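Local coordinates for protein serine protease inhibitor (Schistosoma haematobium, PDB 3STO) that probably inhibits serine endopeptidases, as a trematode member of the serpin family, at residues 17-29 / 40-52. Numbering follows the deposited sequence.
Sequences SSHKAFTHAYLST and LTCPLGILFTLGI
The hydroxyl end of Y26 meets T41, and I46 lies over one face of the Y26 ring. Y26 OH donates to T41 OG1 at 2.7 Å, with that oxygen at the ring edge, in the ring plane. I46 CG1 makes a CH-pi contact, 4.2 Å from the ring centroid and 22° off the normal. L27 CD2 lies against T41 CG2 beside this bond.

F22 is one turn earlier. Its CG lies opposite the backbone N (chi1 175°), which carries the ring to helix 43-52. P43 O and I46 CG2 lie at the ring edge. L47 CD1 comes within 4.1 Å of F22 CD2. P43 CB fits between T23 and Y26, 3.9 Å from T23 OG1 and 4.0 Å from Y26 CD2.

In the serpin fold these are the first two helices of the chain, helices A and B. The axes of segments 18-29 and 43-52 cross at 113° and approach to 9.9 Å, near the protein centre.

T23 OG1 is turned back to H19 O at 2.7 Å, a carbonyl that also accepts from T23 N. C42 is the N-cap of helix 43-52, its SG accepting from G45 N. On strand 339-348, Q342 OE1 is hydrogen-bonded to T41 OG1 and Q342 NE2 to C42 O, giving the hydroxyl that accepts from Y26 a second partner.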
# COMPACT_ATOMS: atom_id res chain seq x y z
N SER A 17 4.88 14.78 -10.31
CA SER A 17 4.28 15.13 -9.03
C SER A 17 5.07 14.47 -7.91
O SER A 17 5.65 13.39 -8.08
CB SER A 17 2.79 14.77 -8.97
OG SER A 17 2.57 13.39 -8.68
N SER A 18 5.10 15.16 -6.78
CA SER A 18 5.96 14.79 -5.68
C SER A 18 5.67 13.38 -5.18
O SER A 18 6.58 12.58 -4.95
CB SER A 18 5.77 15.78 -4.53
OG SER A 18 6.22 17.06 -4.92
N HIS A 19 4.38 13.11 -5.02
CA HIS A 19 3.94 11.87 -4.43
C HIS A 19 4.20 10.70 -5.40
O HIS A 19 4.36 9.56 -4.97
CB HIS A 19 2.47 11.99 -3.99
CG HIS A 19 1.50 12.04 -5.13
ND1 HIS A 19 1.29 13.17 -5.89
CD2 HIS A 19 0.71 11.08 -5.66
CE1 HIS A 19 0.40 12.91 -6.82
NE2 HIS A 19 0.03 11.65 -6.71
N LYS A 20 4.31 11.00 -6.69
CA LYS A 20 4.66 9.96 -7.66
C LYS A 20 6.16 9.73 -7.68
O LYS A 20 6.62 8.60 -7.91
CB LYS A 20 4.13 10.27 -9.07
CG LYS A 20 2.64 10.14 -9.24
CD LYS A 20 2.23 10.11 -10.73
CE LYS A 20 0.72 10.07 -10.86
NZ LYS A 20 0.23 9.56 -12.20
N ALA A 21 6.93 10.80 -7.48
CA ALA A 21 8.39 10.72 -7.33
C ALA A 21 8.77 9.89 -6.11
O ALA A 21 9.60 8.98 -6.19
CB ALA A 21 8.96 12.11 -7.20
N PHE A 22 8.15 10.21 -4.98
CA PHE A 22 8.32 9.41 -3.78
C PHE A 22 8.00 7.95 -4.10
O PHE A 22 8.79 7.05 -3.87
CB PHE A 22 7.39 9.91 -2.67
CG PHE A 22 7.44 9.05 -1.44
CD1 PHE A 22 8.52 9.13 -0.56
CD2 PHE A 22 6.46 8.10 -1.20
CE1 PHE A 22 8.60 8.30 0.55
CE2 PHE A 22 6.52 7.26 -0.09
CZ PHE A 22 7.58 7.37 0.80
N THR A 23 6.80 7.73 -4.62
CA THR A 23 6.30 6.39 -4.90
C THR A 23 7.30 5.55 -5.70
O THR A 23 7.56 4.42 -5.35
CB THR A 23 4.93 6.43 -5.59
OG1 THR A 23 3.95 6.88 -4.64
CG2 THR A 23 4.57 5.06 -6.03
N HIS A 24 7.88 6.13 -6.73
CA HIS A 24 8.89 5.45 -7.54
C HIS A 24 10.15 5.11 -6.75
O HIS A 24 10.65 3.99 -6.83
CB HIS A 24 9.24 6.28 -8.80
CG HIS A 24 10.13 5.55 -9.76
ND1 HIS A 24 10.85 6.19 -10.75
CD2 HIS A 24 10.43 4.23 -9.87
CE1 HIS A 24 11.53 5.30 -11.44
NE2 HIS A 24 11.30 4.10 -10.92
N ALA A 25 10.65 6.06 -5.96
CA ALA A 25 11.87 5.86 -5.19
C ALA A 25 11.63 4.77 -4.18
O ALA A 25 12.47 3.89 -3.94
CB ALA A 25 12.28 7.16 -4.47
N TYR A 26 10.46 4.84 -3.56
CA TYR A 26 10.13 3.85 -2.57
C TYR A 26 10.01 2.43 -3.20
O TYR A 26 10.46 1.44 -2.61
CB TYR A 26 8.87 4.26 -1.84
CG TYR A 26 8.26 3.14 -1.07
CD1 TYR A 26 8.82 2.73 0.14
CD2 TYR A 26 7.13 2.45 -1.55
CE1 TYR A 26 8.28 1.68 0.88
CE2 TYR A 26 6.56 1.40 -0.83
CZ TYR A 26 7.15 1.02 0.39
OH TYR A 26 6.63 0.00 1.15
N LEU A 27 9.43 2.33 -4.38
CA LEU A 27 9.18 1.01 -4.97
C LEU A 27 10.45 0.38 -5.56
O LEU A 27 10.66 -0.79 -5.37
CB LEU A 27 8.03 1.06 -5.99
CG LEU A 27 6.60 1.19 -5.45
CD1 LEU A 27 5.64 1.46 -6.58
CD2 LEU A 27 6.16 -0.03 -4.68
N SER A 28 11.31 1.16 -6.21
CA SER A 28 12.58 0.60 -6.71
C SER A 28 13.49 0.09 -5.64
O SER A 28 14.38 -0.69 -5.93
CB SER A 28 13.38 1.57 -7.57
OG SER A 28 13.21 2.88 -7.13
N THR A 29 13.28 0.49 -4.40
CA THR A 29 14.19 0.05 -3.37
C THR A 29 13.61 -1.12 -2.63
O THR A 29 14.25 -2.15 -2.46
CB THR A 29 14.54 1.18 -2.36
OG1 THR A 29 15.24 2.22 -3.05
CG2 THR A 29 15.41 0.61 -1.22
N LEU A 40 3.68 -7.35 -0.93
CA LEU A 40 2.47 -6.54 -0.86
C LEU A 40 2.80 -5.20 -0.20
O LEU A 40 3.39 -5.16 0.87
CB LEU A 40 1.41 -7.30 -0.05
CG LEU A 40 0.10 -6.63 0.32
CD1 LEU A 40 -0.58 -6.13 -0.91
CD2 LEU A 40 -0.81 -7.56 1.10
N THR A 41 2.47 -4.09 -0.86
CA THR A 41 2.65 -2.79 -0.25
C THR A 41 1.68 -1.69 -0.73
O THR A 41 1.22 -1.69 -1.88
CB THR A 41 4.09 -2.26 -0.46
OG1 THR A 41 4.35 -1.19 0.46
CG2 THR A 41 4.28 -1.77 -1.92
N CYS A 42 1.44 -0.72 0.16
CA CYS A 42 0.69 0.50 -0.16
C CYS A 42 1.49 1.81 0.03
O CYS A 42 1.59 2.35 1.14
CB CYS A 42 -0.59 0.55 0.65
SG CYS A 42 -1.19 2.26 0.70
N PRO A 43 2.05 2.33 -1.05
CA PRO A 43 3.02 3.45 -0.99
C PRO A 43 2.49 4.76 -0.43
O PRO A 43 3.30 5.54 0.11
CB PRO A 43 3.43 3.64 -2.46
CG PRO A 43 3.01 2.39 -3.14
CD PRO A 43 1.85 1.84 -2.42
N LEU A 44 1.19 5.01 -0.55
CA LEU A 44 0.63 6.29 -0.06
C LEU A 44 0.49 6.31 1.46
O LEU A 44 0.49 7.35 2.09
CB LEU A 44 -0.72 6.63 -0.74
CG LEU A 44 -0.69 6.86 -2.25
CD1 LEU A 44 -2.06 7.31 -2.74
CD2 LEU A 44 0.35 7.89 -2.66
N GLY A 45 0.33 5.14 2.05
CA GLY A 45 0.30 5.04 3.48
C GLY A 45 1.64 5.36 4.10
O GLY A 45 1.69 5.88 5.20
N ILE A 46 2.73 5.05 3.39
CA ILE A 46 4.07 5.41 3.85
C ILE A 46 4.19 6.92 3.77
O ILE A 46 4.68 7.55 4.69
CB ILE A 46 5.22 4.84 2.96
CG1 ILE A 46 4.93 3.41 2.49
CG2 ILE A 46 6.56 4.92 3.68
CD1 ILE A 46 4.71 2.42 3.61
N LEU A 47 3.71 7.50 2.67
CA LEU A 47 3.68 8.96 2.48
C LEU A 47 2.88 9.71 3.56
O LEU A 47 3.35 10.70 4.08
CB LEU A 47 3.17 9.32 1.08
CG LEU A 47 3.25 10.79 0.66
CD1 LEU A 47 3.52 10.90 -0.82
CD2 LEU A 47 1.98 11.53 1.01
N PHE A 48 1.67 9.25 3.88
CA PHE A 48 0.86 9.88 4.92
C PHE A 48 1.50 9.77 6.31
O PHE A 48 1.43 10.69 7.09
CB PHE A 48 -0.54 9.26 4.99
CG PHE A 48 -1.38 9.47 3.75
CD1 PHE A 48 -0.88 10.18 2.67
CD2 PHE A 48 -2.68 8.98 3.68
CE1 PHE A 48 -1.66 10.37 1.53
CE2 PHE A 48 -3.46 9.18 2.55
CZ PHE A 48 -2.95 9.87 1.48
N THR A 49 2.09 8.62 6.62
CA THR A 49 2.68 8.39 7.93
C THR A 49 3.94 9.24 8.14
O THR A 49 4.06 9.96 9.12
CB THR A 49 3.07 6.95 8.09
OG1 THR A 49 1.89 6.14 8.03
CG2 THR A 49 3.80 6.76 9.42
N LEU A 50 4.86 9.14 7.19
CA LEU A 50 6.00 10.05 7.09
C LEU A 50 5.56 11.51 7.06
O LEU A 50 6.08 12.36 7.79
CB LEU A 50 6.76 9.77 5.81
CG LEU A 50 8.24 9.99 5.96
CD1 LEU A 50 8.66 9.29 7.23
CD2 LEU A 50 8.89 9.41 4.74
N GLY A 51 4.63 11.81 6.18
CA GLY A 51 4.18 13.17 6.00
C GLY A 51 3.60 13.76 7.27
O GLY A 51 3.74 14.95 7.53
N ILE A 52 2.92 12.95 8.06
CA ILE A 52 2.27 13.51 9.23
C ILE A 52 3.29 14.18 10.19
O ILE A 52 3.02 15.26 10.73
CB ILE A 52 1.38 12.47 9.90
CG1 ILE A 52 0.22 13.14 10.61
CG2 ILE A 52 2.19 11.58 10.84
CD1 ILE A 52 -0.85 12.16 10.97